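Local coordinates for protein forkhead-associated 1 (Saccharomyces cerevisiae, PDB 6C4U) that is an engineered forkhead-associated (FHA) domain that binds a threonine-phosphorylated peptide of the human transcription factor c-Myc, at residues W38-G41 against D47-L50; N58-I63 against N79-N84; D68-L73 against K122-L127; I102-D107 against T111-V116. All coordinates share one frame; numbering follows the deposited sequence.

Interaction 1. Residues W38-G41 against D47-L50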
# COMPACT_ATOMS: atom_id res chain seq x y z
N TRP F 38 3.50 4.80 -3.96
CA TRP F 38 2.80 3.78 -4.71
C TRP F 38 1.34 3.84 -4.35
O TRP F 38 1.00 3.98 -3.18
CB TRP F 38 3.34 2.41 -4.34
CG TRP F 38 4.77 2.23 -4.69
CD1 TRP F 38 5.27 1.85 -5.91
CD2 TRP F 38 5.88 2.41 -3.83
NE1 TRP F 38 6.62 1.76 -5.84
CE2 TRP F 38 7.03 2.12 -4.59
CE3 TRP F 38 6.03 2.84 -2.53
CZ2 TRP F 38 8.32 2.18 -4.04
CZ3 TRP F 38 7.33 2.91 -1.99
CH2 TRP F 38 8.45 2.57 -2.76
N THR F 39 0.46 3.71 -5.35
CA THR F 39 -0.98 3.73 -5.10
C THR F 39 -1.61 2.39 -5.43
O THR F 39 -1.18 1.68 -6.32
CB THR F 39 -1.69 4.80 -5.94
OG1 THR F 39 -1.50 4.51 -7.34
CG2 THR F 39 -1.13 6.17 -5.65
N PHE F 40 -2.67 2.10 -4.69
CA PHE F 40 -3.36 0.83 -4.71
C PHE F 40 -4.82 1.18 -4.95
O PHE F 40 -5.39 1.97 -4.19
CB PHE F 40 -3.20 0.15 -3.34
CG PHE F 40 -1.82 -0.35 -3.07
CD1 PHE F 40 -0.79 0.53 -2.76
CD2 PHE F 40 -1.54 -1.72 -3.09
CE1 PHE F 40 0.49 0.07 -2.55
CE2 PHE F 40 -0.26 -2.17 -2.86
CZ PHE F 40 0.75 -1.28 -2.59
N GLY F 41 -5.44 0.61 -5.97
CA GLY F 41 -6.86 0.88 -6.20
C GLY F 41 -7.54 0.12 -7.32
O GLY F 41 -6.91 -0.69 -8.02
N ASP F 47 -0.42 1.70 -9.16
CA ASP F 47 0.75 0.83 -9.17
C ASP F 47 0.36 -0.63 -8.91
O ASP F 47 0.95 -1.53 -9.49
CB ASP F 47 1.77 1.32 -8.15
CG ASP F 47 2.34 2.68 -8.51
OD1 ASP F 47 3.29 2.71 -9.34
OD2 ASP F 47 1.87 3.69 -7.96
N TYR F 48 -0.62 -0.85 -8.04
CA TYR F 48 -1.15 -2.18 -7.73
C TYR F 48 -2.63 -2.16 -7.99
O TYR F 48 -3.37 -1.39 -7.37
CB TYR F 48 -0.93 -2.50 -6.25
CG TYR F 48 -1.11 -3.96 -5.87
CD1 TYR F 48 -0.11 -4.88 -6.09
CD2 TYR F 48 -2.26 -4.39 -5.21
CE1 TYR F 48 -0.28 -6.23 -5.70
CE2 TYR F 48 -2.41 -5.69 -4.78
CZ TYR F 48 -1.45 -6.62 -5.08
OH TYR F 48 -1.55 -7.93 -4.67
N HIS F 49 -3.08 -3.00 -8.92
CA HIS F 49 -4.50 -3.06 -9.23
C HIS F 49 -5.15 -3.98 -8.22
O HIS F 49 -4.86 -5.18 -8.18
CB HIS F 49 -4.70 -3.56 -10.65
CG HIS F 49 -6.12 -3.46 -11.11
ND1 HIS F 49 -6.74 -4.45 -11.83
CD2 HIS F 49 -7.04 -2.48 -10.94
CE1 HIS F 49 -7.99 -4.08 -12.09
NE2 HIS F 49 -8.19 -2.89 -11.56
N LEU F 50 -6.01 -3.43 -7.37
CA LEU F 50 -6.79 -4.25 -6.44
C LEU F 50 -7.94 -5.01 -7.10
O LEU F 50 -8.58 -5.83 -6.45
CB LEU F 50 -7.35 -3.39 -5.30
CG LEU F 50 -6.32 -2.71 -4.40
CD1 LEU F 50 -7.00 -1.83 -3.36
CD2 LEU F 50 -5.49 -3.76 -3.67
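Trp38 and Asp47 open the contact. The carboxylate carbon CG of Asp47 lies 4.0 Å from Trp38 CD1, at the edge of the indole and near its plane. Ring and carboxylate planes stand 75° apart. Thr39 comes next. Its N donates to Asp47 OD2 at 3.0 Å and meets the oxygen on its anti side. Thr39 O takes the N-H of Tyr48 at 3.1 Å and a weaker, bent bond from Asp47 N. Phe40 and Tyr48 are a parallel bridge pair, so both side chains leave the same face of the sheet. Their first torsions differ (Phe40 chi1 -71°, Tyr48 CG anti to its N), and the rings meet obliquely, with CD2 of Phe40 3.3 Å from Tyr48 CB. Leu50 CD2 sits at the edge of both rings. Phe61 stacks on Phe40, and Leu115 from the other sheet packs on it too. With an alanine in place of Phe40, Tyr48 CB would probably lose its ring neighbour, Phe61 its stacking partner, and a gap would open beside Leu115. Gly41 ends the segment. Its N donates to Tyr48 O at 3.2 Å, and its O accepts from Leu50 N at 3.0 Å. CD2 of His49 also lies 3.4 Å from Gly41 O. The short strand 48-49 is thus hydrogen-bonded in parallel to the end of strand 34-41 and forms an edge of the mixed sheet. The Asp47 carboxylate gives the Thr39 N-H an acceptor just before that short strand begins, where no backbone carbonyl of 47-50 takes it.

Interaction 2. Residues N58-I63 against N79-N84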
# COMPACT_ATOMS: atom_id res chain seq x y z
N ASN F 58 -11.16 3.97 -6.55
CA ASN F 58 -10.26 4.00 -7.71
C ASN F 58 -8.82 4.20 -7.29
O ASN F 58 -7.92 3.55 -7.84
CB ASN F 58 -10.65 5.12 -8.68
CG ASN F 58 -11.84 4.76 -9.50
OD1 ASN F 58 -11.71 4.11 -10.55
ND2 ASN F 58 -13.03 5.14 -9.03
N LYS F 59 -8.62 5.13 -6.37
CA LYS F 59 -7.37 5.25 -5.65
C LYS F 59 -7.76 5.10 -4.19
O LYS F 59 -8.38 5.99 -3.60
CB LYS F 59 -6.65 6.58 -5.93
CG LYS F 59 -6.04 6.66 -7.32
CD LYS F 59 -4.73 7.37 -7.55
CE LYS F 59 -4.51 7.41 -9.08
NZ LYS F 59 -3.11 7.29 -9.64
N HIS F 60 -7.41 3.95 -3.63
CA HIS F 60 -7.90 3.51 -2.33
C HIS F 60 -6.92 3.78 -1.20
O HIS F 60 -7.32 4.26 -0.14
CB HIS F 60 -8.24 2.03 -2.40
CG HIS F 60 -9.13 1.59 -1.28
ND1 HIS F 60 -10.47 1.33 -1.46
CD2 HIS F 60 -8.87 1.40 0.03
CE1 HIS F 60 -11.00 0.99 -0.29
NE2 HIS F 60 -10.05 1.02 0.63
N PHE F 61 -5.65 3.45 -1.39
CA PHE F 61 -4.64 3.83 -0.40
C PHE F 61 -3.29 3.98 -1.08
O PHE F 61 -3.12 3.53 -2.22
CB PHE F 61 -4.59 2.85 0.80
CG PHE F 61 -4.17 1.44 0.45
CD1 PHE F 61 -5.13 0.50 0.08
CD2 PHE F 61 -2.84 1.04 0.52
CE1 PHE F 61 -4.76 -0.79 -0.26
CE2 PHE F 61 -2.47 -0.26 0.19
CZ PHE F 61 -3.42 -1.16 -0.20
N GLN F 62 -2.37 4.65 -0.41
CA GLN F 62 -1.03 4.83 -0.91
C GLN F 62 -0.06 4.34 0.12
O GLN F 62 -0.36 4.35 1.33
CB GLN F 62 -0.72 6.31 -1.18
CG GLN F 62 -1.83 7.10 -1.85
CD GLN F 62 -1.43 8.45 -2.31
OE1 GLN F 62 -1.15 8.63 -3.48
NE2 GLN F 62 -1.49 9.42 -1.42
N ILE F 63 1.11 3.93 -0.35
CA ILE F 63 2.22 3.60 0.52
C ILE F 63 3.32 4.57 0.17
O ILE F 63 3.63 4.77 -1.00
CB ILE F 63 2.64 2.12 0.38
CG1 ILE F 63 1.52 1.24 0.94
CG2 ILE F 63 3.96 1.85 1.10
CD1 ILE F 63 1.72 -0.24 0.78
N ASN F 79 -14.60 3.74 1.33
CA ASN F 79 -15.07 2.70 2.26
C ASN F 79 -14.09 2.26 3.36
O ASN F 79 -14.36 1.29 4.07
CB ASN F 79 -15.54 1.51 1.44
CG ASN F 79 -16.83 1.80 0.70
OD1 ASN F 79 -17.77 2.35 1.27
ND2 ASN F 79 -16.88 1.44 -0.58
N GLY F 80 -12.96 2.95 3.49
CA GLY F 80 -12.01 2.66 4.56
C GLY F 80 -11.01 1.56 4.27
O GLY F 80 -11.19 0.75 3.35
N THR F 81 -9.97 1.56 5.09
CA THR F 81 -8.82 0.68 4.93
C THR F 81 -8.36 0.25 6.32
O THR F 81 -8.21 1.10 7.20
CB THR F 81 -7.68 1.42 4.20
OG1 THR F 81 -8.08 1.65 2.85
CG2 THR F 81 -6.37 0.63 4.20
N TRP F 82 -8.13 -1.05 6.49
CA TRP F 82 -7.79 -1.64 7.78
C TRP F 82 -6.34 -2.07 7.81
O TRP F 82 -5.86 -2.68 6.86
CB TRP F 82 -8.66 -2.86 8.04
CG TRP F 82 -9.98 -2.50 8.57
CD1 TRP F 82 -10.38 -2.59 9.86
CD2 TRP F 82 -11.08 -1.96 7.84
NE1 TRP F 82 -11.67 -2.15 9.98
CE2 TRP F 82 -12.12 -1.76 8.75
CE3 TRP F 82 -11.29 -1.64 6.50
CZ2 TRP F 82 -13.35 -1.24 8.38
CZ3 TRP F 82 -12.52 -1.12 6.12
CH2 TRP F 82 -13.54 -0.93 7.07
N LEU F 83 -5.65 -1.76 8.90
CA LEU F 83 -4.26 -2.15 9.08
C LEU F 83 -4.18 -3.04 10.31
O LEU F 83 -4.43 -2.56 11.43
CB LEU F 83 -3.38 -0.92 9.25
CG LEU F 83 -1.93 -1.16 9.65
CD1 LEU F 83 -1.26 -2.16 8.73
CD2 LEU F 83 -1.15 0.15 9.60
N ASN F 84 -3.85 -4.31 10.10
CA ASN F 84 -3.88 -5.33 11.15
C ASN F 84 -5.25 -5.30 11.82
O ASN F 84 -5.37 -5.20 13.04
CB ASN F 84 -2.75 -5.13 12.18
CG ASN F 84 -1.38 -5.13 11.53
OD1 ASN F 84 -1.08 -5.94 10.63
ND2 ASN F 84 -0.52 -4.22 11.98
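His60 swings its imidazole toward Gly80 and Thr81 because its CG is anti to the backbone N (chi1 -162°). The side chain does not start out toward 79-84, but its ring end reaches it. Thr81 answers with OG1 anti to the carbonyl carbon (chi1 -68°), which turns the hydroxyl toward the edge of the imidazole. His60 NE2 donates to Gly80 O at 3.0 Å. The oxygen lies close to the ring plane, whereas the donor sits above the plane of the Gly80 carbonyl. Thr81 OG1 lies at the same ring edge, 3.0 Å from His60 NE2, and is hydrogen-bonded to Asp75 OD1. The other ring nitrogen, His60 ND1, is hydrogen-bonded to Ser57 N. Ser57 and His60 fit the SxxH motif of FHA domains. Phe61 follows, with CD1 4.2 Å from Thr81 OG1. His60 and Phe61 both face Phe40, forming a classic beta bulge. A leucine in place of His60 would probably leave Gly80 O and Ser57 N without their ring partners and let the two loops shift. Both loops touch the bound peptide: Asn58 N bonds its modified side chain, and Asn79 ND2 its backbone. With a backbone N-H at ND1 and a carbonyl at NE2, the ring is probably neutral and carries its proton on NE2. It is fixed in rotation and ties together the two loops that hold the peptide.

Interaction 3. Residues D68-L73 against K122-L127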
# COMPACT_ATOMS: atom_id res chain seq x y z
N ASP F 68 13.58 8.31 6.22
CA ASP F 68 14.17 7.29 7.10
C ASP F 68 14.33 5.88 6.49
O ASP F 68 14.98 5.02 7.10
CB ASP F 68 13.41 7.21 8.46
CG ASP F 68 11.89 6.96 8.31
OD1 ASP F 68 11.37 6.88 7.16
OD2 ASP F 68 11.19 6.87 9.35
N GLY F 69 13.74 5.63 5.31
CA GLY F 69 13.69 4.30 4.71
C GLY F 69 12.45 3.49 5.11
O GLY F 69 12.31 2.35 4.68
N ASN F 70 11.55 4.06 5.91
CA ASN F 70 10.33 3.37 6.37
C ASN F 70 9.15 3.71 5.49
O ASN F 70 9.16 4.63 4.69
CB ASN F 70 9.99 3.76 7.81
CG ASN F 70 10.98 3.22 8.83
OD1 ASN F 70 11.68 2.24 8.59
ND2 ASN F 70 11.00 3.86 9.98
N LEU F 71 8.09 2.93 5.66
CA LEU F 71 6.92 2.99 4.81
C LEU F 71 5.74 3.50 5.62
O LEU F 71 5.60 3.18 6.79
CB LEU F 71 6.62 1.62 4.23
CG LEU F 71 7.75 0.98 3.43
CD1 LEU F 71 7.45 -0.44 3.04
CD2 LEU F 71 8.11 1.85 2.22
N LEU F 72 4.88 4.27 4.97
CA LEU F 72 3.69 4.83 5.59
C LEU F 72 2.47 4.50 4.76
O LEU F 72 2.56 4.46 3.53
CB LEU F 72 3.83 6.34 5.69
CG LEU F 72 4.94 6.82 6.60
CD1 LEU F 72 5.22 8.28 6.26
CD2 LEU F 72 4.56 6.71 8.07
N LEU F 73 1.34 4.32 5.43
CA LEU F 73 0.08 3.98 4.79
C LEU F 73 -0.93 5.15 4.89
O LEU F 73 -1.29 5.57 5.99
CB LEU F 73 -0.48 2.71 5.43
CG LEU F 73 -1.95 2.37 5.12
CD1 LEU F 73 -2.12 1.99 3.67
CD2 LEU F 73 -2.45 1.26 5.98
N LYS F 122 17.31 -5.16 3.60
CA LYS F 122 18.57 -4.91 2.89
C LYS F 122 18.56 -3.56 2.18
O LYS F 122 19.60 -2.92 2.03
CB LYS F 122 18.92 -6.04 1.89
CG LYS F 122 19.07 -7.41 2.55
CD LYS F 122 18.42 -8.59 1.81
CE LYS F 122 18.34 -9.82 2.73
NZ LYS F 122 17.08 -10.63 2.67
N PHE F 123 17.38 -3.12 1.76
CA PHE F 123 17.22 -1.79 1.14
C PHE F 123 17.38 -0.66 2.15
O PHE F 123 18.06 0.33 1.87
CB PHE F 123 15.85 -1.68 0.49
CG PHE F 123 15.60 -0.35 -0.15
CD1 PHE F 123 16.00 -0.11 -1.45
CD2 PHE F 123 14.93 0.65 0.54
CE1 PHE F 123 15.76 1.10 -2.07
CE2 PHE F 123 14.69 1.88 -0.06
CZ PHE F 123 15.11 2.11 -1.36
N LYS F 124 16.72 -0.78 3.29
CA LYS F 124 16.82 0.20 4.37
C LYS F 124 18.27 0.39 4.77
O LYS F 124 18.79 1.50 4.79
CB LYS F 124 15.97 -0.24 5.59
CG LYS F 124 15.99 0.74 6.74
CD LYS F 124 14.78 0.61 7.67
CE LYS F 124 14.78 1.78 8.65
NZ LYS F 124 14.04 1.44 9.92
N GLN F 125 18.94 -0.72 5.07
CA GLN F 125 20.35 -0.70 5.48
C GLN F 125 21.24 -0.18 4.36
O GLN F 125 22.21 0.51 4.65
CB GLN F 125 20.81 -2.07 6.01
CG GLN F 125 20.18 -2.47 7.36
CD GLN F 125 20.07 -3.98 7.59
OE1 GLN F 125 21.03 -4.73 7.42
NE2 GLN F 125 18.89 -4.42 8.00
N SER F 126 20.90 -0.47 3.12
CA SER F 126 21.58 0.15 1.96
C SER F 126 21.55 1.75 1.92
O SER F 126 21.05 2.49 1.02
CB SER F 126 21.10 -0.50 0.65
OG SER F 126 21.64 0.21 -0.45
N LEU F 127 22.36 2.27 2.84
CA LEU F 127 22.74 3.68 2.97
C LEU F 127 24.12 3.68 2.22
O LEU F 127 25.08 4.30 2.64
CB LEU F 127 22.94 4.05 4.46
CG LEU F 127 21.89 3.72 5.51
CD1 LEU F 127 22.50 3.80 6.89
CD2 LEU F 127 20.70 4.65 5.39
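Lys124 reaches from the end of helix 121-125 to Asn70 in the turn before strand 71-75. Its CB points toward the turn, where Gly69 is the nearest residue by CA position. CG is anti to the backbone N (chi1 -178°), and the chain runs extended from there. CD lies 4.3 Å from Gly69 O and 3.6 Å from Asn70 OD1. CE lies near two oxygens, 3.6 Å from Asp68 O and 3.1 Å from Asn70 OD1. At the tip, Lys124 NZ donates to Asn70 OD1 at 2.8 Å. This bond lies in the carbonyl plane of the amide, on a lone pair. The two side chains cross at a slant, and the amide oxygen rather than ND2 faces the ammonium. Asn70 starts away from the helix at CB, yet its amide end turns back to the lysine. The turn that carries it is an Asx turn: Asp68 OD1 accepts from Asn70 N at 3.1 Å. Gly69 sits between them with a positive phi (90°), which suits glycine. On the inner side, Phe123 of the same helix packs on Leu65 and Val5. The polar link lies at the surface, so solvent probably competes for the ammonium. Asp68 OD2 is 6.2 Å from Lys124 NZ, not in contact, and would probably favour the positive charge only modestly. One charged hydrogen bond and the aliphatic arm of a lysine thus join the C-terminal helix to the turn between strands 61-66 and 71-75.

Interaction 4. Residues I102-D107 against T111-V116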
# COMPACT_ATOMS: atom_id res chain seq x y z
N ILE F 102 -2.76 -5.34 5.39
CA ILE F 102 -3.65 -4.29 4.88
C ILE F 102 -4.88 -4.97 4.30
O ILE F 102 -4.77 -5.87 3.49
CB ILE F 102 -2.92 -3.44 3.81
CG1 ILE F 102 -1.65 -2.82 4.43
CG2 ILE F 102 -3.78 -2.30 3.33
CD1 ILE F 102 -0.80 -2.01 3.48
N THR F 103 -6.06 -4.51 4.72
CA THR F 103 -7.33 -5.18 4.39
C THR F 103 -8.35 -4.17 3.89
O THR F 103 -8.46 -3.10 4.48
CB THR F 103 -7.94 -5.86 5.64
OG1 THR F 103 -6.99 -5.89 6.73
CG2 THR F 103 -8.39 -7.23 5.31
N VAL F 104 -9.09 -4.51 2.84
CA VAL F 104 -10.15 -3.63 2.32
C VAL F 104 -11.43 -4.44 2.14
O VAL F 104 -11.38 -5.64 2.00
CB VAL F 104 -9.74 -2.94 0.99
CG1 VAL F 104 -8.46 -2.16 1.19
CG2 VAL F 104 -9.57 -3.94 -0.14
N ARG F 105 -12.58 -3.80 2.11
CA ARG F 105 -13.85 -4.53 1.93
C ARG F 105 -14.23 -4.61 0.46
O ARG F 105 -13.92 -3.69 -0.33
CB ARG F 105 -14.94 -3.83 2.69
CG ARG F 105 -14.73 -3.85 4.20
CD ARG F 105 -15.20 -2.57 4.90
NE ARG F 105 -16.64 -2.36 4.82
CZ ARG F 105 -17.27 -1.19 4.89
NH1 ARG F 105 -16.60 -0.05 5.09
NH2 ARG F 105 -18.60 -1.16 4.75
N THR F 106 -14.85 -5.73 0.09
CA THR F 106 -15.21 -6.08 -1.30
C THR F 106 -16.72 -6.23 -1.46
O THR F 106 -17.31 -5.74 -2.43
CB THR F 106 -14.51 -7.38 -1.71
OG1 THR F 106 -14.34 -8.21 -0.55
CG2 THR F 106 -13.12 -7.10 -2.30
N ASP F 107 -17.36 -6.95 -0.54
CA ASP F 107 -18.83 -7.08 -0.50
C ASP F 107 -19.42 -6.31 0.68
O ASP F 107 -18.75 -6.12 1.71
CB ASP F 107 -19.29 -8.55 -0.33
CG ASP F 107 -18.85 -9.46 -1.47
OD1 ASP F 107 -18.72 -9.00 -2.62
OD2 ASP F 107 -18.67 -10.66 -1.18
N THR F 111 -17.05 -9.90 3.07
CA THR F 111 -15.84 -10.50 2.52
C THR F 111 -14.83 -9.37 2.29
O THR F 111 -15.16 -8.18 2.31
CB THR F 111 -16.08 -11.33 1.23
OG1 THR F 111 -16.34 -10.46 0.13
CG2 THR F 111 -17.23 -12.34 1.39
N ILE F 112 -13.60 -9.78 2.07
CA ILE F 112 -12.43 -8.91 2.24
C ILE F 112 -11.39 -9.23 1.18
O ILE F 112 -11.32 -10.34 0.64
CB ILE F 112 -11.85 -9.00 3.69
CG1 ILE F 112 -11.05 -10.31 3.98
CG2 ILE F 112 -12.92 -8.63 4.72
CD1 ILE F 112 -10.48 -10.39 5.37
N LEU F 113 -10.53 -8.25 0.90
CA LEU F 113 -9.28 -8.47 0.18
C LEU F 113 -8.14 -8.12 1.16
O LEU F 113 -8.24 -7.15 1.92
CB LEU F 113 -9.27 -7.61 -1.06
CG LEU F 113 -7.96 -7.61 -1.91
CD1 LEU F 113 -7.30 -8.96 -2.16
CD2 LEU F 113 -8.22 -6.91 -3.24
N SER F 114 -7.12 -8.97 1.19
CA SER F 114 -6.12 -8.90 2.26
C SER F 114 -4.73 -9.03 1.69
O SER F 114 -4.44 -9.99 0.96
CB SER F 114 -6.36 -10.00 3.27
OG SER F 114 -5.64 -9.78 4.46
N LEU F 115 -3.88 -8.04 1.99
CA LEU F 115 -2.52 -7.96 1.45
C LEU F 115 -1.55 -7.91 2.62
O LEU F 115 -1.87 -7.37 3.67
CB LEU F 115 -2.34 -6.69 0.64
CG LEU F 115 -3.39 -6.35 -0.40
CD1 LEU F 115 -2.92 -5.07 -1.14
CD2 LEU F 115 -3.74 -7.51 -1.32
N VAL F 116 -0.36 -8.47 2.43
CA VAL F 116 0.63 -8.51 3.49
C VAL F 116 1.93 -7.90 3.00
O VAL F 116 2.41 -8.24 1.91
CB VAL F 116 0.85 -9.95 3.99
CG1 VAL F 116 1.95 -10.00 5.04
CG2 VAL F 116 -0.44 -10.47 4.59
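Thr106, Asp107 and Thr111 join their side chains at the turn end of this beta hairpin. Thr111 OG1 sits between its backbone N and carbonyl carbon (chi1 72°), which sets the hydroxyl between two partners. It donates to Asp107 OD2 at 2.7 Å, from above the carboxylate plane, and accepts from Thr106 OG1 at 3.1 Å. Asp107 OD2 also has a weak bond from Thr109 OG1, inside the turn. Thr106 N adds a weak bond to Thr111 O. Beyond the turn the strands run antiparallel. Val104 with Leu113 and Ile102 with Leu115 are the hydrogen-bonded pairs. For example, Leu115 N donates to Ile102 O at 2.8 Å. Val104 and Leu113 lie side by side and point the same way. CG2 of Val104 reaches Leu113 CB at 3.8 Å, while Leu113 CG, anti to its backbone N, carries the methyl groups further inward. The side chains of Thr106 and Leu113 cross at about a right angle, with Thr106 CG2 4.1 Å from Leu113 CB. Val104, Leu113, Ile102 and Leu115 face the core; Phe61 touches both Ile102 and Leu115. On the other face the side chains of Thr103 and Ile112 cross at a slant, CG2 of Thr103 3.8 Å from CD1 of Ile112. Ser114 OG lies equally near Thr103 CG2 and is hydrogen-bonded to Glu101 OE2. Arg105, on this face too, packs on an apolar side chain of the bound peptide. The hairpin thus has an apolar inner face and a mixed outer one. A relay of two hydroxyls ending on a carboxylate holds its turn end, and the charge of Asp107 probably polarises both.

Overall arrangement
The fold is a sandwich of two sheets, as expected of an FHA domain. Interactions 1, 2 and 3 all reach the mixed sheet, through strands 34-41, 61-66 and 71-75. Interactions 2 and 4 also share the six-stranded antiparallel sheet, through neighbouring strands 82-83 and 101-105, and their centres are about 9 Å apart. The centre of interaction 1 lies about 10 Å from that of interaction 2 and 13 Å from that of interaction 4, and it touches both. Along the chain, interaction 1 closes first, while interactions 2 and 3 alternate their segments. Interaction 4 falls between the two segments of interaction 3. The peptide contacts named here belong to interactions 2 and 4; interaction 3 lies across the chain's centre.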